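Local coordinates for protein agmatinase (PDB 1WOH) that probably hydrolyses agmatine to putrescine and urea, as a manganese-dependent member of the arginase (ureohydrolase) family, at residues 128-134 with 170-174; 120-125 with 157-163; 74-80 with 297-302; 15-21 with 80-84. All coordinates share one frame; numbering follows the deposited sequence.

Contact 1. Residues 128-134 with 170-174; sequences LRAFADV and LPNLV
The side-chain amide of Asn-172 reaches across to the turn Phe-131 to Val-134 and gives both of its N-H groups to backbone carbonyls there. ND2 bonds Val-134 O at 2.8 Å, almost straight at the hydrogen (173°), and Phe-131 O at 2.9 Å, more bent at 140°. Both acceptors lie close to the plane of the amide, so the pair fixes its rotation as well as its position. Chi1 of 60°, with CG between the backbone N and the carbonyl carbon, points ND2 at the carbonyls of the 131-134 turn. Phe-131 O also takes the Val-134 N-H that closes the type I turn, so two donors meet on that one oxygen.

Two type I beta turns are thereby joined, Phe-131 to Val-134 and Leu-170 to Leu-173. They belong to the alpha/beta fold of the arginase family: the first leads from helix 124-128 into strand 137-142, the second from helix 162-169 into strand 173-181, the neighbour of 137-142 in the parallel sheet.

Apolar contacts complete the joint. Leu-170 divides its two methyls between Leu-128 and Ala-132: CD1 lies against the backbone of Leu-128, 3.9 Å from Leu-128 CB, while CD2 rests on Ala-132 CB at 3.6 Å. Leu-128 CD1 also meets Leu-173 CD1 at 4.2 Å, the two side chains crossing at about a right angle and both touching Ala-166 of helix 162-169. The charged ends turn to helix 93-108, where Arg-129 bonds Thr-101 and forms a salt bridge with Asp-98, and Asp-133 one with Arg-108.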
loop_
_atom_site.group_PDB
_atom_site.type_symbol
_atom_site.label_atom_id
_atom_site.label_comp_id
_atom_site.label_asym_id
_atom_site.label_seq_id
_atom_site.Cartn_x
_atom_site.Cartn_y
_atom_site.Cartn_z
ATOM N N LEU A 128 24.714 20.628 -14.123
ATOM C CA LEU A 128 25.007 21.964 -14.628
ATOM C C LEU A 128 26.479 22.192 -14.942
ATOM O O LEU A 128 26.800 22.961 -15.847
ATOM C CB LEU A 128 24.498 23.025 -13.647
ATOM C CG LEU A 128 22.987 23.266 -13.741
ATOM C CD1 LEU A 128 22.491 24.107 -12.569
ATOM C CD2 LEU A 128 22.690 23.967 -15.077
ATOM N N ARG A 129 27.377 21.521 -14.222
ATOM C CA ARG A 129 28.800 21.706 -14.494
ATOM C C ARG A 129 29.137 21.339 -15.936
ATOM O O ARG A 129 30.158 21.773 -16.473
ATOM C CB ARG A 129 29.659 20.865 -13.542
ATOM C CG ARG A 129 29.608 21.308 -12.090
ATOM C CD ARG A 129 30.767 20.722 -11.271
ATOM N NE ARG A 129 30.789 19.262 -11.272
ATOM C CZ ARG A 129 31.575 18.529 -10.486
ATOM N NH1 ARG A 129 32.403 19.124 -9.634
ATOM N NH2 ARG A 129 31.538 17.206 -10.547
ATOM N N ALA A 130 28.277 20.547 -16.567
ATOM C CA ALA A 130 28.512 20.135 -17.944
ATOM C C ALA A 130 28.150 21.221 -18.955
ATOM O O ALA A 130 28.332 21.033 -20.158
ATOM C CB ALA A 130 27.732 18.866 -18.246
ATOM N N PHE A 131 27.640 22.349 -18.469
ATOM C CA PHE A 131 27.244 23.455 -19.340
ATOM C C PHE A 131 28.134 24.680 -19.121
ATOM O O PHE A 131 27.703 25.818 -19.294
ATOM C CB PHE A 131 25.781 23.834 -19.081
ATOM C CG PHE A 131 24.804 22.736 -19.404
ATOM C CD1 PHE A 131 24.725 21.593 -18.609
ATOM C CD2 PHE A 131 23.971 22.840 -20.515
ATOM C CE1 PHE A 131 23.825 20.566 -18.918
ATOM C CE2 PHE A 131 23.067 21.823 -20.836
ATOM C CZ PHE A 131 22.994 20.684 -20.037
ATOM N N ALA A 132 29.381 24.440 -18.742
ATOM C CA ALA A 132 30.313 25.534 -18.492
ATOM C C ALA A 132 30.559 26.404 -19.725
ATOM O O ALA A 132 30.856 27.592 -19.598
ATOM C CB ALA A 132 31.636 24.976 -17.976
ATOM N N ASP A 133 30.424 25.821 -20.912
ATOM C CA ASP A 133 30.669 26.562 -22.146
ATOM C C ASP A 133 29.465 27.303 -22.713
ATOM O O ASP A 133 29.532 27.839 -23.819
ATOM C CB ASP A 133 31.248 25.627 -23.215
ATOM C CG ASP A 133 30.272 24.546 -23.643
ATOM O OD1 ASP A 133 30.693 23.625 -24.375
ATOM O OD2 ASP A 133 29.087 24.618 -23.257
ATOM N N VAL A 134 28.363 27.332 -21.969
ATOM C CA VAL A 134 27.167 28.033 -22.431
ATOM C C VAL A 134 27.191 29.481 -21.947
ATOM O O VAL A 134 27.104 29.755 -20.748
ATOM C CB VAL A 134 25.877 27.344 -21.919
ATOM C CG1 VAL A 134 24.654 28.122 -22.378
ATOM C CG2 VAL A 134 25.819 25.914 -22.427
ATOM N N LEU A 170 30.230 27.814 -11.758
ATOM C CA LEU A 170 30.018 28.267 -13.132
ATOM C C LEU A 170 29.808 29.767 -13.254
ATOM O O LEU A 170 28.682 30.259 -13.152
ATOM C CB LEU A 170 28.808 27.539 -13.723
ATOM C CG LEU A 170 28.933 26.015 -13.717
ATOM C CD1 LEU A 170 27.556 25.365 -13.817
ATOM C CD2 LEU A 170 29.830 25.587 -14.866
ATOM N N PRO A 171 30.889 30.524 -13.487
ATOM C CA PRO A 171 30.709 31.969 -13.610
ATOM C C PRO A 171 29.761 32.354 -14.747
ATOM O O PRO A 171 29.210 33.453 -14.749
ATOM C CB PRO A 171 32.138 32.481 -13.824
ATOM C CG PRO A 171 32.806 31.331 -14.526
ATOM C CD PRO A 171 32.284 30.132 -13.759
ATOM N N ASN A 172 29.563 31.443 -15.695
ATOM C CA ASN A 172 28.674 31.701 -16.831
ATOM C C ASN A 172 27.190 31.568 -16.470
ATOM O O ASN A 172 26.324 32.035 -17.215
ATOM C CB ASN A 172 29.013 30.771 -18.004
ATOM C CG ASN A 172 28.877 29.303 -17.651
ATOM O OD1 ASN A 172 29.442 28.839 -16.661
ATOM N ND2 ASN A 172 28.134 28.559 -18.468
ATOM N N LEU A 173 26.898 30.937 -15.331
ATOM C CA LEU A 173 25.510 30.784 -14.875
ATOM C C LEU A 173 25.173 32.137 -14.262
ATOM O O LEU A 173 25.378 32.367 -13.064
ATOM C CB LEU A 173 25.410 29.679 -13.819
ATOM C CG LEU A 173 24.045 29.001 -13.657
ATOM C CD1 LEU A 173 24.134 27.971 -12.535
ATOM C CD2 LEU A 173 22.972 30.030 -13.353
ATOM N N VAL A 174 24.644 33.032 -15.092
ATOM C CA VAL A 174 24.364 34.390 -14.660
ATOM C C VAL A 174 23.019 34.731 -14.059
ATOM O O VAL A 174 22.877 35.785 -13.440
ATOM C CB VAL A 174 24.605 35.380 -15.822
ATOM C CG1 VAL A 174 26.046 35.280 -16.299
ATOM C CG2 VAL A 174 23.650 35.077 -16.969
#

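Contact 2. Residues 120-125 with 157-163; sequences DHSVSY and WSNSSPF
Pro-162 packs against the backbone of His-121, its CB 3.4 Å from His-121 O, at the first turn of helix 162-169. This is the metal-site side of the arginase fold: His-121 is a ligand of manganese 1 in this protein, though no metal is bound to this chain in the model. Its imidazole also lies beside the Phe-163 ring, centroids 5.2 Å apart and planes nearly perpendicular, with NE2 near CE1 and CZ of that ring. At the far end Tyr-125 and Trp-157 meet rim to rim in almost parallel planes, CE2 of the tyrosine touching CZ3 of the tryptophan at 3.6 Å; Leu-91 of a second subunit packs on the indole.

Further out come the groups that position the histidine. NE2 of His-121 bonds Ser-227 OG, and its backbone N-H goes to Glu-274, which also receives ND2 of Asn-159. Asp-120 shapes the turn in which the histidine sits: OD1 accepts the Ser-122 N-H in an Asx turn and, on its syn lone pair, Ser-122 OG at 2.7 Å, while OD2 accepts from Ala-41 N. Replacing Asp-120 by an alanine is likely to leave the Ser-122 N-H and hydroxyl, and the Ala-41 N-H, without this acceptor, and the hydroxyl freer to turn. Between the segments sits one water, which donates to Ser-122 OG at 2.9 Å and to Trp-157 O at 2.7 Å.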
loop_
_atom_site.group_PDB
_atom_site.type_symbol
_atom_site.label_atom_id
_atom_site.label_comp_id
_atom_site.label_asym_id
_atom_site.label_seq_id
_atom_site.Cartn_x
_atom_site.Cartn_y
_atom_site.Cartn_z
ATOM N N ASP A 120 17.591 13.087 -6.415
ATOM C CA ASP A 120 17.183 14.217 -5.591
ATOM C C ASP A 120 17.723 15.468 -6.262
ATOM O O ASP A 120 18.523 15.378 -7.187
ATOM C CB ASP A 120 17.674 14.086 -4.133
ATOM C CG ASP A 120 19.185 14.155 -3.993
ATOM O OD1 ASP A 120 19.806 15.111 -4.515
ATOM O OD2 ASP A 120 19.747 13.250 -3.334
ATOM N N HIS A 121 17.292 16.637 -5.812
ATOM C CA HIS A 121 17.724 17.864 -6.472
ATOM C C HIS A 121 19.220 18.165 -6.476
ATOM O O HIS A 121 19.699 18.951 -7.303
ATOM C CB HIS A 121 16.957 19.065 -5.916
ATOM C CG HIS A 121 16.676 20.112 -6.948
ATOM N ND1 HIS A 121 15.626 20.999 -6.849
ATOM C CD2 HIS A 121 17.283 20.375 -8.131
ATOM C CE1 HIS A 121 15.594 21.760 -7.931
ATOM N NE2 HIS A 121 16.587 21.400 -8.725
ATOM N N SER A 122 19.971 17.541 -5.578
ATOM C CA SER A 122 21.400 17.802 -5.539
ATOM C C SER A 122 22.077 17.444 -6.862
ATOM O O SER A 122 23.157 17.952 -7.160
ATOM C CB SER A 122 22.066 17.024 -4.400
ATOM O OG SER A 122 22.402 15.706 -4.803
ATOM N N VAL A 123 21.448 16.585 -7.662
ATOM C CA VAL A 123 22.053 16.197 -8.934
ATOM C C VAL A 123 22.145 17.355 -9.937
ATOM O O VAL A 123 22.943 17.298 -10.879
ATOM C CB VAL A 123 21.299 15.012 -9.594
ATOM C CG1 VAL A 123 21.255 13.824 -8.636
ATOM C CG2 VAL A 123 19.899 15.440 -10.007
ATOM N N SER A 124 21.343 18.400 -9.742
ATOM C CA SER A 124 21.364 19.548 -10.652
ATOM C C SER A 124 22.731 20.228 -10.667
ATOM O O SER A 124 23.125 20.807 -11.676
ATOM C CB SER A 124 20.303 20.579 -10.263
ATOM O OG SER A 124 18.998 20.045 -10.379
ATOM N N TYR A 125 23.452 20.157 -9.553
ATOM C CA TYR A 125 24.770 20.778 -9.491
ATOM C C TYR A 125 25.749 20.120 -10.470
ATOM O O TYR A 125 26.253 20.784 -11.376
ATOM C CB TYR A 125 25.311 20.747 -8.053
ATOM C CG TYR A 125 26.804 20.996 -7.943
ATOM C CD1 TYR A 125 27.417 22.019 -8.667
ATOM C CD2 TYR A 125 27.602 20.201 -7.116
ATOM C CE1 TYR A 125 28.796 22.245 -8.577
ATOM C CE2 TYR A 125 28.985 20.418 -7.014
ATOM C CZ TYR A 125 29.571 21.439 -7.749
ATOM O OH TYR A 125 30.933 21.649 -7.675
ATOM N N TRP A 157 26.730 19.584 0.033
ATOM C CA TRP A 157 26.101 18.871 -1.079
ATOM C C TRP A 157 24.667 18.378 -0.903
ATOM O O TRP A 157 24.266 17.459 -1.618
ATOM C CB TRP A 157 26.944 17.651 -1.468
ATOM C CG TRP A 157 28.418 17.831 -1.348
ATOM C CD1 TRP A 157 29.262 17.140 -0.526
ATOM C CD2 TRP A 157 29.232 18.747 -2.080
ATOM N NE1 TRP A 157 30.552 17.569 -0.702
ATOM C CE2 TRP A 157 30.564 18.556 -1.651
ATOM C CE3 TRP A 157 28.966 19.712 -3.057
ATOM C CZ2 TRP A 157 31.627 19.295 -2.165
ATOM C CZ3 TRP A 157 30.025 20.448 -3.568
ATOM C CH2 TRP A 157 31.340 20.236 -3.120
ATOM N N SER A 158 23.903 18.946 0.025
ATOM C CA SER A 158 22.524 18.492 0.218
ATOM C C SER A 158 21.660 18.945 -0.948
ATOM O O SER A 158 22.114 19.710 -1.802
ATOM C CB SER A 158 21.932 19.048 1.517
ATOM O OG SER A 158 21.628 20.430 1.394
ATOM N N ASN A 159 20.604 18.594 -1.001
ATOM C CA ASN A 159 19.715 19.024 -2.069
ATOM C C ASN A 159 19.219 20.454 -1.853
ATOM O O ASN A 159 18.412 20.964 -2.633
ATOM C CB ASN A 159 18.534 18.051 -2.232
ATOM C CG ASN A 159 17.668 17.935 -0.986
ATOM O OD1 ASN A 159 18.123 18.241 0.118
ATOM N ND2 ASN A 159 16.423 17.509 -1.152
ATOM N N SER A 160 19.466 20.971 -0.842
ATOM C CA SER A 160 19.056 22.354 -0.598
ATOM C C SER A 160 20.113 23.337 -1.125
ATOM O O SER A 160 19.915 24.555 -1.068
ATOM C CB SER A 160 18.859 22.599 0.904
ATOM O OG SER A 160 17.834 21.778 1.430
ATOM N N SER A 161 21.216 22.808 -1.654
ATOM C CA SER A 161 22.320 23.642 -2.148
ATOM C C SER A 161 22.754 23.516 -3.617
ATOM O O SER A 161 23.722 24.164 -4.017
ATOM C CB SER A 161 23.576 23.377 -1.308
ATOM O OG SER A 161 23.348 23.551 0.076
ATOM N N PRO A 162 22.049 22.728 -4.445
ATOM C CA PRO A 162 22.528 22.626 -5.829
ATOM C C PRO A 162 22.793 23.888 -6.641
ATOM O O PRO A 162 23.805 23.969 -7.343
ATOM C CB PRO A 162 21.498 21.709 -6.485
ATOM C CG PRO A 162 20.249 22.030 -5.751
ATOM C CD PRO A 162 20.723 22.096 -4.310
ATOM N N PHE A 163 21.902 24.870 -6.567
ATOM C CA PHE A 163 22.110 26.082 -7.348
ATOM C C PHE A 163 23.170 27.005 -6.774
ATOM O O PHE A 163 23.745 27.821 -7.493
ATOM C CB PHE A 163 20.779 26.806 -7.549
ATOM C CG PHE A 163 19.799 26.007 -8.351
ATOM C CD1 PHE A 163 18.669 25.459 -7.754
ATOM C CD2 PHE A 163 20.047 25.739 -9.693
ATOM C CE1 PHE A 163 17.794 24.645 -8.489
ATOM C CE2 PHE A 163 19.183 24.930 -10.437
ATOM C CZ PHE A 163 18.055 24.382 -9.831
HETATM O O HOH W 1 25.006 15.730 -3.496
#

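Contact 3. Residues 74-80 with 297-302; sequences RLQGVTF and LCEVFD
Leu-75 lies against helix 284-302 and divides its two methyls along it. CD1 touches Cys-298 SG at 3.7 Å, while CD2 turns to Phe-301 CB at 3.9 Å. Chi1 of -68°, with CG beside the backbone N, carries both branches toward the helix. Val-78, at the other end of the type II turn from Leu-75, sets CG1 over the centre of the Phe-301 ring, a CH-pi contact 4.0 Å from the centroid and only 9° off the normal. Phe-80 comes from the opposite direction to Leu-297, whose CD1 meets the edge of the phenyl ring at CE2. Val-31 of strand 31-36 touches Val-78, Phe-80, Leu-297 and Phe-301, so the loop before the edge strand 80-85 and the last helix of the chain share one apolar layer.

At the polar edge lies Arg-74, on which Leu-184 of a third subunit packs. One face of its guanidinium rests over Cys-298 CB, and its chain, bent at chi3, brings NH1 to Glu-299 OE2 at 3.1 Å in a salt bridge whose hydrogen bond is weak (124°). A water accepts from NH1 and donates to Asp-302 OD1; a second links Leu-75 N, Cys-298 O and Asp-302 OD2. A leucine in place of Arg-74 would probably leave Glu-299 without this positive mate and the first water without its donor, while uncovering part of Cys-298.

The one direct ionic link thus has a weak hydrogen bond, and Asp-302, whose OD1 lies 4.4 Å from Arg-74 NE, is tied in by water, so the polar edge is partly water-mediated while the centre is apolar packing.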
loop_
_atom_site.group_PDB
_atom_site.type_symbol
_atom_site.label_atom_id
_atom_site.label_comp_id
_atom_site.label_asym_id
_atom_site.label_seq_id
_atom_site.Cartn_x
_atom_site.Cartn_y
_atom_site.Cartn_z
ATOM N N ARG A 74 3.365 16.883 -33.472
ATOM C CA ARG A 74 4.553 17.473 -32.864
ATOM C C ARG A 74 5.604 16.394 -32.649
ATOM O O ARG A 74 5.274 15.230 -32.439
ATOM C CB ARG A 74 4.191 18.163 -31.545
ATOM C CG ARG A 74 3.454 19.488 -31.747
ATOM C CD ARG A 74 3.236 20.231 -30.447
ATOM N NE ARG A 74 2.355 19.504 -29.543
ATOM C CZ ARG A 74 1.999 19.940 -28.337
ATOM N NH1 ARG A 74 2.451 21.106 -27.891
ATOM N NH2 ARG A 74 1.189 19.210 -27.581
ATOM N N LEU A 75 6.869 16.797 -32.717
ATOM C CA LEU A 75 8.011 15.901 -32.577
ATOM C C LEU A 75 8.141 14.930 -33.745
ATOM O O LEU A 75 8.769 13.878 -33.631
ATOM C CB LEU A 75 7.951 15.127 -31.253
ATOM C CG LEU A 75 8.150 15.997 -30.008
ATOM C CD1 LEU A 75 8.114 15.112 -28.765
ATOM C CD2 LEU A 75 9.481 16.739 -30.090
ATOM N N GLN A 76 7.554 15.286 -34.882
ATOM C CA GLN A 76 7.648 14.428 -36.054
ATOM C C GLN A 76 9.091 14.444 -36.559
ATOM O O GLN A 76 9.655 15.506 -36.822
ATOM C CB GLN A 76 6.706 14.921 -37.156
ATOM C CG GLN A 76 6.848 14.161 -38.465
ATOM C CD GLN A 76 6.484 12.692 -38.338
ATOM O OE1 GLN A 76 6.819 11.883 -39.204
ATOM N NE2 GLN A 76 5.784 12.343 -37.265
ATOM N N GLY A 77 9.691 13.265 -36.676
ATOM C CA GLY A 77 11.060 13.186 -37.151
ATOM C C GLY A 77 12.116 13.515 -36.110
ATOM O O GLY A 77 13.310 13.503 -36.406
ATOM N N VAL A 78 11.690 13.820 -34.889
ATOM C CA VAL A 78 12.645 14.133 -33.829
ATOM C C VAL A 78 13.159 12.816 -33.257
ATOM O O VAL A 78 12.383 11.997 -32.764
ATOM C CB VAL A 78 11.989 14.976 -32.716
ATOM C CG1 VAL A 78 13.004 15.275 -31.614
ATOM C CG2 VAL A 78 11.464 16.279 -33.304
ATOM N N THR A 79 14.469 12.610 -33.338
ATOM C CA THR A 79 15.072 11.374 -32.854
ATOM C C THR A 79 15.389 11.397 -31.360
ATOM O O THR A 79 15.792 12.430 -30.813
ATOM C CB THR A 79 16.366 11.044 -33.633
ATOM O OG1 THR A 79 17.339 12.073 -33.422
ATOM C CG2 THR A 79 16.072 10.938 -35.125
ATOM N N PHE A 80 15.206 10.240 -30.726
ATOM C CA PHE A 80 15.454 10.056 -29.294
ATOM C C PHE A 80 16.467 8.944 -29.025
ATOM O O PHE A 80 16.656 8.040 -29.838
ATOM C CB PHE A 80 14.155 9.684 -28.563
ATOM C CG PHE A 80 13.224 10.837 -28.335
ATOM C CD1 PHE A 80 12.544 11.429 -29.394
ATOM C CD2 PHE A 80 13.027 11.331 -27.049
ATOM C CE1 PHE A 80 11.676 12.502 -29.173
ATOM C CE2 PHE A 80 12.162 12.402 -26.811
ATOM C CZ PHE A 80 11.486 12.991 -27.875
ATOM N N LEU A 297 9.129 18.877 -24.359
ATOM C CA LEU A 297 9.934 18.691 -25.561
ATOM C C LEU A 297 9.133 19.059 -26.815
ATOM O O LEU A 297 9.697 19.566 -27.789
ATOM C CB LEU A 297 10.430 17.249 -25.651
ATOM C CG LEU A 297 11.461 16.853 -24.586
ATOM C CD1 LEU A 297 11.711 15.354 -24.636
ATOM C CD2 LEU A 297 12.756 17.619 -24.813
ATOM N N CYS A 298 7.828 18.806 -26.797
ATOM C CA CYS A 298 6.992 19.160 -27.947
ATOM C C CYS A 298 7.092 20.661 -28.136
ATOM O O CYS A 298 7.277 21.149 -29.251
ATOM C CB CYS A 298 5.524 18.810 -27.704
ATOM S SG CYS A 298 5.097 17.090 -27.885
ATOM N N GLU A 299 6.954 21.386 -27.030
ATOM C CA GLU A 299 7.025 22.837 -27.050
ATOM C C GLU A 299 8.410 23.287 -27.491
ATOM O O GLU A 299 8.539 24.180 -28.323
ATOM C CB GLU A 299 6.713 23.406 -25.662
ATOM C CG GLU A 299 5.293 23.149 -25.153
ATOM C CD GLU A 299 4.224 23.834 -25.991
ATOM O OE1 GLU A 299 4.550 24.823 -26.680
ATOM O OE2 GLU A 299 3.052 23.395 -25.949
ATOM N N VAL A 300 9.451 22.668 -26.938
ATOM C CA VAL A 300 10.814 23.046 -27.304
ATOM C C VAL A 300 11.047 22.934 -28.814
ATOM O O VAL A 300 11.444 23.902 -29.460
ATOM C CB VAL A 300 11.858 22.173 -26.566
ATOM C CG1 VAL A 300 13.244 22.382 -27.165
ATOM C CG2 VAL A 300 11.880 22.538 -25.086
ATOM N N PHE A 301 10.778 21.764 -29.383
ATOM C CA PHE A 301 11.016 21.588 -30.807
ATOM C C PHE A 301 10.039 22.303 -31.735
ATOM O O PHE A 301 10.222 22.294 -32.949
ATOM C CB PHE A 301 11.107 20.102 -31.148
ATOM C CG PHE A 301 12.404 19.478 -30.725
ATOM C CD1 PHE A 301 12.599 19.071 -29.411
ATOM C CD2 PHE A 301 13.462 19.368 -31.623
ATOM C CE1 PHE A 301 13.828 18.565 -28.994
ATOM C CE2 PHE A 301 14.697 18.864 -31.219
ATOM C CZ PHE A 301 14.882 18.462 -29.899
ATOM N N ASP A 302 9.020 22.938 -31.168
ATOM C CA ASP A 302 8.059 23.683 -31.976
ATOM C C ASP A 302 8.545 25.114 -32.179
ATOM O O ASP A 302 8.126 25.793 -33.118
ATOM C CB ASP A 302 6.690 23.717 -31.296
ATOM C CG ASP A 302 5.673 22.828 -31.983
ATOM O OD1 ASP A 302 4.504 22.825 -31.551
ATOM O OD2 ASP A 302 6.040 22.133 -32.954
HETATM O O HOH W 2 3.502 23.360 -29.249
HETATM O O HOH W 3 7.259 19.818 -31.938
#

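Contact 4. Residues 15-21 with 80-84; sequences FARAPLV and FADAG
Asp-82 OD2 accepts the Phe-15 N-H at 2.8 Å, nearly straight at the hydrogen (170°), on its anti side and somewhat out of the carboxylate plane; the same oxygen forms a salt bridge with Arg-56. The other oxygen, OD1, takes the Gly-84 N-H at 2.8 Å and closes an Asx turn, so the carboxylate is held from several directions. CG lies anti to the backbone N (chi1 -173°), which carries OD2 to the Phe-15 N-H.

The backbones meet further along. Asp-82 N gives its hydrogen to Pro-19 O at 3.0 Å, and Asp-82 O receives Val-21 N at 2.9 Å, a single bridge centred on Leu-20 and Asp-82. Leu-20 also lays CD1 against Asp-82 O, and Ile-12 of a fourth subunit packs on both residues. One water ties the curled start of the loop to the strand, donating to Phe-15 O and Ala-81 O.

Apolar groups add to this: Ala-18 CB sits 3.6 Å from Phe-80 CB, and Val-21 CG2 touches Ala-81 CB at 4.0 Å and Ala-83 CB at 4.1 Å.

Within this chain, strand 80-85 is the outermost strand at this end of the parallel sheet, with 31-36 on its inner side; the N-terminal segment adds a single backbone bridge to the outer margin of this edge strand, in the parallel alpha/beta fold of the arginase family.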
loop_
_atom_site.group_PDB
_atom_site.type_symbol
_atom_site.label_atom_id
_atom_site.label_comp_id
_atom_site.label_asym_id
_atom_site.label_seq_id
_atom_site.Cartn_x
_atom_site.Cartn_y
_atom_site.Cartn_z
ATOM N N PHE A 15 13.511 5.423 -22.015
ATOM C CA PHE A 15 12.741 6.652 -22.118
ATOM C C PHE A 15 12.160 6.858 -23.513
ATOM O O PHE A 15 12.892 6.881 -24.500
ATOM C CB PHE A 15 13.575 7.868 -21.720
ATOM C CG PHE A 15 12.739 9.056 -21.356
ATOM C CD1 PHE A 15 11.962 9.038 -20.201
ATOM C CD2 PHE A 15 12.661 10.159 -22.203
ATOM C CE1 PHE A 15 11.109 10.100 -19.896
ATOM C CE2 PHE A 15 11.817 11.224 -21.913
ATOM C CZ PHE A 15 11.034 11.197 -20.756
ATOM N N ALA A 16 10.837 6.996 -23.572
ATOM C CA ALA A 16 10.118 7.200 -24.828
ATOM C C ALA A 16 10.343 6.027 -25.779
ATOM O O ALA A 16 10.194 6.156 -26.997
ATOM C CB ALA A 16 10.570 8.501 -25.474
ATOM N N ARG A 17 10.696 4.880 -25.204
ATOM C CA ARG A 17 10.969 3.662 -25.964
ATOM C C ARG A 17 12.084 3.898 -26.989
ATOM O O ARG A 17 12.126 3.275 -28.050
ATOM C CB ARG A 17 9.687 3.167 -26.652
ATOM C CG ARG A 17 9.557 1.646 -26.689
ATOM C CD ARG A 17 8.291 1.176 -27.406
ATOM N NE ARG A 17 7.114 1.030 -26.542
ATOM C CZ ARG A 17 7.008 0.137 -25.562
ATOM N NH1 ARG A 17 8.011 -0.691 -25.297
ATOM N NH2 ARG A 17 5.881 0.039 -24.870
ATOM N N ALA A 18 13.006 4.793 -26.652
ATOM C CA ALA A 18 14.122 5.116 -27.530
ATOM C C ALA A 18 15.209 4.040 -27.480
ATOM O O ALA A 18 15.309 3.282 -26.514
ATOM C CB ALA A 18 14.710 6.467 -27.136
ATOM N N PRO A 19 16.033 3.954 -28.532
ATOM C CA PRO A 19 17.107 2.956 -28.562
ATOM C C PRO A 19 18.110 3.225 -27.445
ATOM O O PRO A 19 18.351 4.376 -27.084
ATOM C CB PRO A 19 17.711 3.144 -29.954
ATOM C CG PRO A 19 17.454 4.594 -30.242
ATOM C CD PRO A 19 16.038 4.769 -29.758
ATOM N N LEU A 20 18.694 2.164 -26.900
ATOM C CA LEU A 20 19.656 2.311 -25.815
ATOM C C LEU A 20 21.058 2.588 -26.348
ATOM O O LEU A 20 21.497 1.965 -27.318
ATOM C CB LEU A 20 19.656 1.046 -24.949
ATOM C CG LEU A 20 20.586 1.003 -23.729
ATOM C CD1 LEU A 20 20.350 2.210 -22.824
ATOM C CD2 LEU A 20 20.338 -0.288 -22.970
ATOM N N VAL A 21 21.755 3.533 -25.724
ATOM C CA VAL A 21 23.112 3.876 -26.139
ATOM C C VAL A 21 24.036 4.121 -24.950
ATOM O O VAL A 21 23.588 4.201 -23.811
ATOM C CB VAL A 21 23.129 5.136 -27.038
ATOM C CG1 VAL A 21 22.354 4.868 -28.318
ATOM C CG2 VAL A 21 22.533 6.322 -26.296
ATOM N N PHE A 80 15.206 10.240 -30.726
ATOM C CA PHE A 80 15.454 10.056 -29.294
ATOM C C PHE A 80 16.467 8.944 -29.025
ATOM O O PHE A 80 16.656 8.040 -29.838
ATOM C CB PHE A 80 14.155 9.684 -28.563
ATOM C CG PHE A 80 13.224 10.837 -28.335
ATOM C CD1 PHE A 80 12.544 11.429 -29.394
ATOM C CD2 PHE A 80 13.027 11.331 -27.049
ATOM C CE1 PHE A 80 11.676 12.502 -29.173
ATOM C CE2 PHE A 80 12.162 12.402 -26.811
ATOM C CZ PHE A 80 11.486 12.991 -27.875
ATOM N N ALA A 81 17.108 9.013 -27.865
ATOM C CA ALA A 81 18.066 7.999 -27.451
ATOM C C ALA A 81 18.051 7.954 -25.921
ATOM O O ALA A 81 17.756 8.953 -25.275
ATOM C CB ALA A 81 19.467 8.348 -27.951
ATOM N N ASP A 82 18.352 6.794 -25.351
ATOM C CA ASP A 82 18.403 6.660 -23.895
ATOM C C ASP A 82 19.832 6.243 -23.573
ATOM O O ASP A 82 20.228 5.116 -23.867
ATOM C CB ASP A 82 17.420 5.584 -23.408
ATOM C CG ASP A 82 17.316 5.536 -21.893
ATOM O OD1 ASP A 82 18.326 5.844 -21.228
ATOM O OD2 ASP A 82 16.238 5.184 -21.366
ATOM N N ALA A 83 20.609 7.150 -22.984
ATOM C CA ALA A 83 22.004 6.856 -22.655
ATOM C C ALA A 83 22.160 6.076 -21.351
ATOM O O ALA A 83 23.273 5.919 -20.842
ATOM C CB ALA A 83 22.808 8.146 -22.589
ATOM N N GLY A 84 21.047 5.585 -20.818
ATOM C CA GLY A 84 21.102 4.819 -19.585
ATOM C C GLY A 84 21.310 5.691 -18.363
ATOM O O GLY A 84 20.942 6.869 -18.361
HETATM O O HOH W 4 14.739 9.060 -24.721
#

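Contacts 1 and 2 touch, their centres about 15 Å apart: Leu-128 CD1 packs on Phe-163 CE2 at 4.0 Å, and helix 162-169 runs from contact 2 to the turn of contact 1. Contact 2 carries the manganese ligand His-121, whose side chain comes within about 3 Å of those of Asp-143 and Asp-147; in contact 1 the Leu-128 side chain is about 8 Å from that of His-121. Contacts 3 and 4 lie away from the metal site, their centres about 15 Å apart and joined through Phe-80. Contacts 2 and 3 sit on opposite sides of the chain's centre, about 29 Å between centres, and 74-80 with 297-302 closes a loop enclosing contacts 1 and 2.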